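Local coordinates for bifunctional protein PutA (Bdellovibrio bacteriovorus, PDB 5UR2) that probably oxidises L-proline to L-glutamate in two steps, pairing a flavin-dependent proline dehydrogenase with an NAD+-dependent L-glutamate gamma-semialdehyde dehydrogenase, at residues 527-539 against 694-708. Sequence-based numbering, arbitrary orientation.
Sequences IQMATTEQAEQAM and LPGYGEEVGEYIVNH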
ATOM      1  N   ILE B 527     -34.992  23.214 -10.572  1.00 26.07           N
ATOM      2  CA  ILE B 527     -34.571  22.107  -9.709  1.00 28.65           C
ATOM      3  C   ILE B 527     -35.612  21.871  -8.628  1.00 30.91           C
ATOM      4  O   ILE B 527     -35.890  22.772  -7.831  1.00 30.01           O
ATOM      5  CB  ILE B 527     -33.210  22.382  -9.050  1.00 28.26           C
ATOM      6  CG1 ILE B 527     -32.205  22.972 -10.049  1.00 25.27           C
ATOM      7  CG2 ILE B 527     -32.722  21.128  -8.333  1.00 20.29           C
ATOM      8  CD1 ILE B 527     -31.945  22.112 -11.258  1.00 25.05           C
ATOM      9  N   GLN B 528     -36.148  20.651  -8.567  1.00 33.33           N
ATOM     10  CA  GLN B 528     -36.929  20.221  -7.405  1.00 31.72           C
ATOM     11  C   GLN B 528     -36.000  20.147  -6.196  1.00 32.90           C
ATOM     12  O   GLN B 528     -35.069  19.335  -6.180  1.00 32.81           O
ATOM     13  CB  GLN B 528     -37.558  18.841  -7.655  1.00 28.25           C
ATOM     14  CG  GLN B 528     -38.568  18.754  -8.809  1.00 30.40           C
ATOM     15  CD  GLN B 528     -39.866  19.520  -8.534  1.00 28.32           C
ATOM     16  OE1 GLN B 528     -40.387  19.520  -7.409  1.00 28.83           O
ATOM     17  NE2 GLN B 528     -40.386  20.183  -9.562  1.00 23.89           N
ATOM     18  N   MET B 529     -36.260  20.968  -5.175  1.00 31.30           N
ATOM     19  CA  MET B 529     -35.423  21.045  -3.980  1.00 28.39           C
ATOM     20  C   MET B 529     -36.073  20.224  -2.874  1.00 34.42           C
ATOM     21  O   MET B 529     -37.182  20.540  -2.431  1.00 34.42           O
ATOM     22  CB  MET B 529     -35.226  22.493  -3.539  1.00 28.96           C
ATOM     23  CG  MET B 529     -34.635  23.393  -4.626  1.00 28.81           C
ATOM     24  SD  MET B 529     -32.956  22.909  -5.093  1.00 29.07           S
ATOM     25  CE  MET B 529     -32.000  23.991  -4.039  1.00 32.59           C
ATOM     26  N   ALA B 530     -35.375  19.190  -2.420  1.00 27.01           N
ATOM     27  CA  ALA B 530     -35.993  18.176  -1.586  1.00 27.17           C
ATOM     28  C   ALA B 530     -36.327  18.692  -0.190  1.00 27.12           C
ATOM     29  O   ALA B 530     -35.670  19.587   0.343  1.00 31.95           O
ATOM     30  CB  ALA B 530     -35.065  16.970  -1.478  1.00 24.12           C
ATOM     31  N   THR B 531     -37.351  18.086   0.413  1.00 24.54           N
ATOM     32  CA  THR B 531     -37.703  18.292   1.809  1.00 23.97           C
ATOM     33  C   THR B 531     -36.875  17.384   2.713  1.00 25.95           C
ATOM     34  O   THR B 531     -36.247  16.415   2.272  1.00 22.09           O
ATOM     35  CB  THR B 531     -39.182  17.999   2.049  1.00 26.17           C
ATOM     36  OG1 THR B 531     -39.408  16.598   1.871  1.00 29.18           O
ATOM     37  CG2 THR B 531     -40.052  18.767   1.054  1.00 26.99           C
ATOM     38  N   THR B 532     -36.932  17.674   4.017  1.00 25.62           N
ATOM     39  CA  THR B 532     -36.236  16.824   4.964  1.00 26.32           C
ATOM     40  C   THR B 532     -36.883  15.446   5.035  1.00 26.53           C
ATOM     41  O   THR B 532     -36.191  14.444   5.253  1.00 30.06           O
ATOM     42  CB  THR B 532     -36.236  17.473   6.345  1.00 26.82           C
ATOM     43  OG1 THR B 532     -37.580  17.647   6.765  1.00 26.56           O
ATOM     44  CG2 THR B 532     -35.604  18.841   6.272  1.00 28.29           C
ATOM     45  N   GLU B 533     -38.198  15.371   4.826  1.00 22.43           N
ATOM     46  CA  GLU B 533     -38.847  14.066   4.740  1.00 27.14           C
ATOM     47  C   GLU B 533     -38.298  13.270   3.563  1.00 24.34           C
ATOM     48  O   GLU B 533     -38.132  12.051   3.647  1.00 25.04           O
ATOM     49  CB  GLU B 533     -40.363  14.228   4.622  1.00 26.84           C
ATOM     50  CG  GLU B 533     -41.045  14.903   5.832  1.00 48.89           C
ATOM     51  CD  GLU B 533     -41.076  16.447   5.788  1.00 57.96           C
ATOM     52  OE1 GLU B 533     -40.737  17.057   4.749  1.00 62.20           O
ATOM     53  OE2 GLU B 533     -41.456  17.051   6.816  1.00 59.13           O
ATOM     54  N   GLN B 534     -38.021  13.941   2.449  1.00 23.34           N
ATOM     55  CA  GLN B 534     -37.427  13.229   1.326  1.00 23.61           C
ATOM     56  C   GLN B 534     -35.974  12.873   1.604  1.00 23.86           C
ATOM     57  O   GLN B 534     -35.489  11.841   1.123  1.00 19.89           O
ATOM     58  CB  GLN B 534     -37.583  14.053   0.050  1.00 27.93           C
ATOM     59  CG  GLN B 534     -39.058  14.105  -0.403  1.00 29.38           C
ATOM     60  CD  GLN B 534     -39.319  15.123  -1.482  1.00 33.23           C
ATOM     61  OE1 GLN B 534     -38.709  16.206  -1.504  1.00 27.45           O
ATOM     62  NE2 GLN B 534     -40.272  14.812  -2.362  1.00 33.11           N
ATOM     63  N   ALA B 535     -35.262  13.712   2.363  1.00 21.75           N
ATOM     64  CA  ALA B 535     -33.915  13.343   2.780  1.00 22.83           C
ATOM     65  C   ALA B 535     -33.954  12.090   3.639  1.00 26.82           C
ATOM     66  O   ALA B 535     -33.084  11.220   3.517  1.00 24.66           O
ATOM     67  CB  ALA B 535     -33.256  14.494   3.537  1.00 21.85           C
ATOM     68  N   GLU B 536     -34.982  11.963   4.487  1.00 21.21           N
ATOM     69  CA  GLU B 536     -35.130  10.749   5.292  1.00 24.63           C
ATOM     70  C   GLU B 536     -35.386   9.528   4.398  1.00 22.07           C
ATOM     71  O   GLU B 536     -34.836   8.447   4.630  1.00 26.05           O
ATOM     72  CB  GLU B 536     -36.254  10.957   6.322  1.00 20.78           C
ATOM     73  CG  GLU B 536     -36.616   9.753   7.183  1.00 23.17           C
ATOM     74  CD  GLU B 536     -35.472   9.314   8.096  1.00 27.38           C
ATOM     75  OE1 GLU B 536     -34.638  10.158   8.497  1.00 30.04           O
ATOM     76  OE2 GLU B 536     -35.390   8.110   8.398  1.00 30.59           O
ATOM     77  N   GLN B 537     -36.206   9.689   3.363  1.00 20.10           N
ATOM     78  CA  GLN B 537     -36.425   8.617   2.402  1.00 26.95           C
ATOM     79  C   GLN B 537     -35.136   8.244   1.687  1.00 28.51           C
ATOM     80  O   GLN B 537     -34.911   7.069   1.379  1.00 22.40           O
ATOM     81  CB  GLN B 537     -37.509   9.021   1.398  1.00 28.45           C
ATOM     82  CG  GLN B 537     -38.905   9.172   2.015  1.00 33.11           C
ATOM     83  CD  GLN B 537     -39.892   9.919   1.103  1.00 41.81           C
ATOM     84  OE1 GLN B 537     -39.919   9.719  -0.120  1.00 33.46           O
ATOM     85  NE2 GLN B 537     -40.704  10.791   1.707  1.00 47.15           N
ATOM     86  N   ALA B 538     -34.304   9.235   1.357  1.00 22.85           N
ATOM     87  CA  ALA B 538     -33.021   8.916   0.740  1.00 22.89           C
ATOM     88  C   ALA B 538     -32.138   8.115   1.698  1.00 18.04           C
ATOM     89  O   ALA B 538     -31.534   7.107   1.312  1.00 21.59           O
ATOM     90  CB  ALA B 538     -32.323  10.206   0.282  1.00 19.75           C
ATOM     91  N   MET B 539     -32.064   8.541   2.958  1.00 21.86           N
ATOM     92  CA  MET B 539     -31.260   7.812   3.939  1.00 29.27           C
ATOM     93  C   MET B 539     -31.763   6.385   4.125  1.00 32.10           C
ATOM     94  O   MET B 539     -30.959   5.448   4.220  1.00 30.51           O
ATOM     95  CB  MET B 539     -31.256   8.557   5.273  1.00 22.26           C
ATOM     96  CG  MET B 539     -30.514   9.875   5.230  1.00 21.08           C
ATOM     97  SD  MET B 539     -28.781   9.671   4.773  1.00 26.09           S
ATOM     98  CE  MET B 539     -28.239   8.518   6.037  1.00 22.27           C
ATOM     99  N   LEU B 694     -30.242  13.662  -4.363  1.00 24.59           N
ATOM    100  CA  LEU B 694     -30.965  14.491  -3.397  1.00 22.78           C
ATOM    101  C   LEU B 694     -30.613  15.961  -3.593  1.00 22.05           C
ATOM    102  O   LEU B 694     -29.913  16.554  -2.761  1.00 19.51           O
ATOM    103  CB  LEU B 694     -30.641  14.050  -1.967  1.00 19.71           C
ATOM    104  CG  LEU B 694     -31.482  14.715  -0.864  1.00 24.07           C
ATOM    105  CD1 LEU B 694     -32.908  14.183  -0.870  1.00 26.64           C
ATOM    106  CD2 LEU B 694     -30.851  14.533   0.495  1.00 21.13           C
ATOM    107  N   PRO B 695     -31.110  16.588  -4.658  1.00 22.24           N
ATOM    108  CA  PRO B 695     -30.891  18.032  -4.821  1.00 27.93           C
ATOM    109  C   PRO B 695     -31.612  18.836  -3.741  1.00 28.38           C
ATOM    110  O   PRO B 695     -32.620  18.402  -3.170  1.00 29.45           O
ATOM    111  CB  PRO B 695     -31.465  18.318  -6.216  1.00 19.55           C
ATOM    112  CG  PRO B 695     -32.473  17.244  -6.429  1.00 22.20           C
ATOM    113  CD  PRO B 695     -31.940  16.028  -5.742  1.00 24.02           C
ATOM    114  N   GLY B 696     -31.070  20.005  -3.435  1.00 23.95           N
ATOM    115  CA  GLY B 696     -31.678  20.849  -2.426  1.00 25.02           C
ATOM    116  C   GLY B 696     -30.670  21.801  -1.813  1.00 27.51           C
ATOM    117  O   GLY B 696     -29.548  21.947  -2.299  1.00 22.76           O
ATOM    118  N   TYR B 697     -31.106  22.453  -0.732  1.00 25.32           N
ATOM    119  CA  TYR B 697     -30.295  23.462  -0.067  1.00 26.88           C
ATOM    120  C   TYR B 697     -29.360  22.784   0.924  1.00 27.28           C
ATOM    121  O   TYR B 697     -29.784  21.912   1.689  1.00 32.99           O
ATOM    122  CB  TYR B 697     -31.174  24.497   0.644  1.00 25.58           C
ATOM    123  CG  TYR B 697     -32.037  25.263  -0.325  1.00 27.68           C
ATOM    124  CD1 TYR B 697     -31.478  26.221  -1.179  1.00 26.40           C
ATOM    125  CD2 TYR B 697     -33.394  24.996  -0.429  1.00 23.34           C
ATOM    126  CE1 TYR B 697     -32.273  26.919  -2.104  1.00 27.36           C
ATOM    127  CE2 TYR B 697     -34.195  25.679  -1.347  1.00 31.67           C
ATOM    128  CZ  TYR B 697     -33.631  26.643  -2.181  1.00 32.23           C
ATOM    129  OH  TYR B 697     -34.428  27.318  -3.091  1.00 34.87           O
ATOM    130  N   GLY B 698     -28.088  23.191   0.897  1.00 24.96           N
ATOM    131  CA  GLY B 698     -27.094  22.578   1.765  1.00 27.90           C
ATOM    132  C   GLY B 698     -27.411  22.715   3.242  1.00 33.42           C
ATOM    133  O   GLY B 698     -27.197  21.784   4.020  1.00 33.37           O
ATOM    134  N   GLU B 699     -27.894  23.891   3.657  1.00 29.20           N
ATOM    135  CA  GLU B 699     -28.204  24.079   5.061  1.00 24.44           C
ATOM    136  C   GLU B 699     -29.434  23.283   5.485  1.00 32.90           C
ATOM    137  O   GLU B 699     -29.715  23.201   6.686  1.00 32.45           O
ATOM    138  CB  GLU B 699     -28.367  25.575   5.378  1.00 32.48           C
ATOM    139  CG  GLU B 699     -29.702  26.185   4.966  1.00 40.72           C
ATOM    140  CD  GLU B 699     -29.656  26.855   3.596  1.00 52.36           C
ATOM    141  OE1 GLU B 699     -30.570  27.669   3.316  1.00 55.26           O
ATOM    142  OE2 GLU B 699     -28.715  26.573   2.804  1.00 49.67           O
ATOM    143  N   GLU B 700     -30.153  22.679   4.539  1.00 34.52           N
ATOM    144  CA  GLU B 700     -31.372  21.947   4.849  1.00 31.27           C
ATOM    145  C   GLU B 700     -31.146  20.444   4.749  1.00 28.99           C
ATOM    146  O   GLU B 700     -31.014  19.768   5.774  1.00 31.58           O
ATOM    147  CB  GLU B 700     -32.505  22.346   3.902  1.00 34.80           C
ATOM    148  CG  GLU B 700     -33.878  21.887   4.362  1.00 42.61           C
ATOM    149  CD  GLU B 700     -35.008  22.390   3.464  1.00 49.00           C
ATOM    150  OE1 GLU B 700     -34.739  23.161   2.516  1.00 44.51           O
ATOM    151  OE2 GLU B 700     -36.176  22.042   3.737  1.00 56.13           O
ATOM    152  N   VAL B 701     -31.119  19.904   3.525  1.00 26.60           N
ATOM    153  CA  VAL B 701     -31.001  18.454   3.376  1.00 25.56           C
ATOM    154  C   VAL B 701     -29.545  18.006   3.442  1.00 26.40           C
ATOM    155  O   VAL B 701     -29.264  16.851   3.787  1.00 25.09           O
ATOM    156  CB  VAL B 701     -31.684  17.967   2.084  1.00 28.27           C
ATOM    157  CG1 VAL B 701     -33.196  18.180   2.171  1.00 20.62           C
ATOM    158  CG2 VAL B 701     -31.104  18.646   0.845  1.00 19.77           C
ATOM    159  N   GLY B 702     -28.600  18.884   3.099  1.00 28.94           N
ATOM    160  CA  GLY B 702     -27.201  18.553   3.308  1.00 21.32           C
ATOM    161  C   GLY B 702     -26.881  18.386   4.779  1.00 27.42           C
ATOM    162  O   GLY B 702     -26.231  17.420   5.184  1.00 24.43           O
ATOM    163  N   GLU B 703     -27.332  19.340   5.600  1.00 27.15           N
ATOM    164  CA  GLU B 703     -27.206  19.213   7.044  1.00 25.73           C
ATOM    165  C   GLU B 703     -27.873  17.942   7.545  1.00 24.73           C
ATOM    166  O   GLU B 703     -27.313  17.218   8.383  1.00 27.95           O
ATOM    167  CB  GLU B 703     -27.823  20.440   7.726  1.00 27.90           C
ATOM    168  CG  GLU B 703     -27.670  20.455   9.249  1.00 31.77           C
ATOM    169  CD  GLU B 703     -26.290  20.888   9.727  1.00 37.71           C
ATOM    170  OE1 GLU B 703     -25.447  21.275   8.889  1.00 40.07           O
ATOM    171  OE2 GLU B 703     -26.050  20.844  10.954  1.00 41.68           O
ATOM    172  N   TYR B 704     -29.049  17.628   7.005  1.00 23.00           N
ATOM    173  CA  TYR B 704     -29.806  16.474   7.487  1.00 26.12           C
ATOM    174  C   TYR B 704     -29.039  15.174   7.253  1.00 28.41           C
ATOM    175  O   TYR B 704     -28.996  14.308   8.134  1.00 25.61           O
ATOM    176  CB  TYR B 704     -31.177  16.433   6.810  1.00 23.49           C
ATOM    177  CG  TYR B 704     -32.129  15.406   7.392  1.00 25.49           C
ATOM    178  CD1 TYR B 704     -32.142  14.106   6.907  1.00 24.03           C
ATOM    179  CD2 TYR B 704     -33.025  15.740   8.424  1.00 23.75           C
ATOM    180  CE1 TYR B 704     -32.999  13.155   7.431  1.00 20.11           C
ATOM    181  CE2 TYR B 704     -33.900  14.787   8.959  1.00 21.16           C
ATOM    182  CZ  TYR B 704     -33.875  13.492   8.443  1.00 31.65           C
ATOM    183  OH  TYR B 704     -34.709  12.512   8.921  1.00 31.01           O
ATOM    184  N   ILE B 705     -28.435  15.004   6.072  1.00 23.04           N
ATOM    185  CA  ILE B 705     -27.737  13.742   5.839  1.00 22.12           C
ATOM    186  C   ILE B 705     -26.386  13.737   6.554  1.00 22.94           C
ATOM    187  O   ILE B 705     -25.898  12.674   6.941  1.00 25.36           O
ATOM    188  CB  ILE B 705     -27.586  13.432   4.336  1.00 27.52           C
ATOM    189  CG1 ILE B 705     -26.713  14.466   3.622  1.00 17.68           C
ATOM    190  CG2 ILE B 705     -28.956  13.289   3.662  1.00 26.68           C
ATOM    191  CD1 ILE B 705     -26.519  14.135   2.135  1.00 17.31           C
ATOM    192  N   VAL B 706     -25.782  14.906   6.779  1.00 21.39           N
ATOM    193  CA  VAL B 706     -24.583  14.966   7.615  1.00 24.90           C
ATOM    194  C   VAL B 706     -24.906  14.494   9.026  1.00 25.86           C
ATOM    195  O   VAL B 706     -24.136  13.740   9.634  1.00 24.74           O
ATOM    196  CB  VAL B 706     -23.985  16.387   7.617  1.00 25.04           C
ATOM    197  CG1 VAL B 706     -23.069  16.597   8.831  1.00 28.42           C
ATOM    198  CG2 VAL B 706     -23.197  16.637   6.335  1.00 27.36           C
ATOM    199  N   ASN B 707     -26.059  14.913   9.559  1.00 21.50           N
ATOM    200  CA  ASN B 707     -26.407  14.647  10.947  1.00 21.80           C
ATOM    201  C   ASN B 707     -27.031  13.281  11.177  1.00 25.19           C
ATOM    202  O   ASN B 707     -27.098  12.854  12.328  1.00 28.21           O
ATOM    203  CB  ASN B 707     -27.388  15.710  11.477  1.00 25.38           C
ATOM    204  CG  ASN B 707     -26.724  17.066  11.682  1.00 34.13           C
ATOM    205  OD1 ASN B 707     -25.535  17.142  11.986  1.00 41.99           O
ATOM    206  ND2 ASN B 707     -27.510  18.133  11.604  1.00 35.33           N
ATOM    207  N   HIS B 708     -27.468  12.582  10.132  1.00 18.76           N
ATOM    208  CA  HIS B 708     -28.274  11.382  10.321  1.00 19.41           C
ATOM    209  C   HIS B 708     -27.489  10.255  10.997  1.00 25.74           C
ATOM    210  O   HIS B 708     -26.281  10.102  10.805  1.00 18.13           O
ATOM    211  CB  HIS B 708     -28.799  10.893   8.972  1.00 19.33           C
ATOM    212  CG  HIS B 708     -29.963   9.965   9.085  1.00 26.89           C
ATOM    213  ND1 HIS B 708     -29.815   8.623   9.361  1.00 30.63           N
ATOM    214  CD2 HIS B 708     -31.296  10.183   8.970  1.00 27.32           C
ATOM    215  CE1 HIS B 708     -31.009   8.055   9.418  1.00 29.13           C
ATOM    216  NE2 HIS B 708     -31.923   8.980   9.182  1.00 25.84           N
TER
HETATM  217  O   HOH W   1     -33.752  21.575   0.393  1.00 24.02           O
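A535 and A530 form the tight side of this contact, fitting small methyls against L694, V701 and Y704. A535 CB lies 3.6 Å from Y704 CD1 and 3.9 Å from V701 CG1, while L694 CD1 reaches A530 CB at 3.6 Å. Such short side chains let the axes of helix 532-539 and helix 698-707 approach to 9.3 Å, their directions differing by 35°. Just before these helices begin, A530 N donates a nearly straight bond to P695 O (3.0 Å, 164°). Beside it G696, at backbone angles where a CB would be jammed against the preceding carbonyl O, lies along M529, whose chain, bent at chi2 and chi3, lays CE over the centre of the Y697 ring (CH-pi), with SD farther above the same face, a Met-aromatic contact. At the other end M539 slides past H708, its CB above the imidazole face and its SD against I705 CG2. The looser side is partly exposed and polar. There T532 CG2 only brushes E700 CG at 4.0 Å, and one water joins A530 O, Y697 N and E700 OE1. E536, with CG anti to the backbone N (chi1 176°), swings its carboxylate to the edge of the Y704 ring, the two planes nearly perpendicular. Its OE1 sits 2.4 Å from Y704 OH, a doubtfully short hydrogen bond, and takes a weak, bent one from H708 NE2; H708 ND1 is taken by Y710 N. V663 of strand 661-665 touches L694, A538 and M539. The contact thus seats the first helix after strand 523-528 against a helix linking parallel strands 691-693 and 711-717 of the Rossmann-type NAD+-binding domain of the aldehyde dehydrogenase fold.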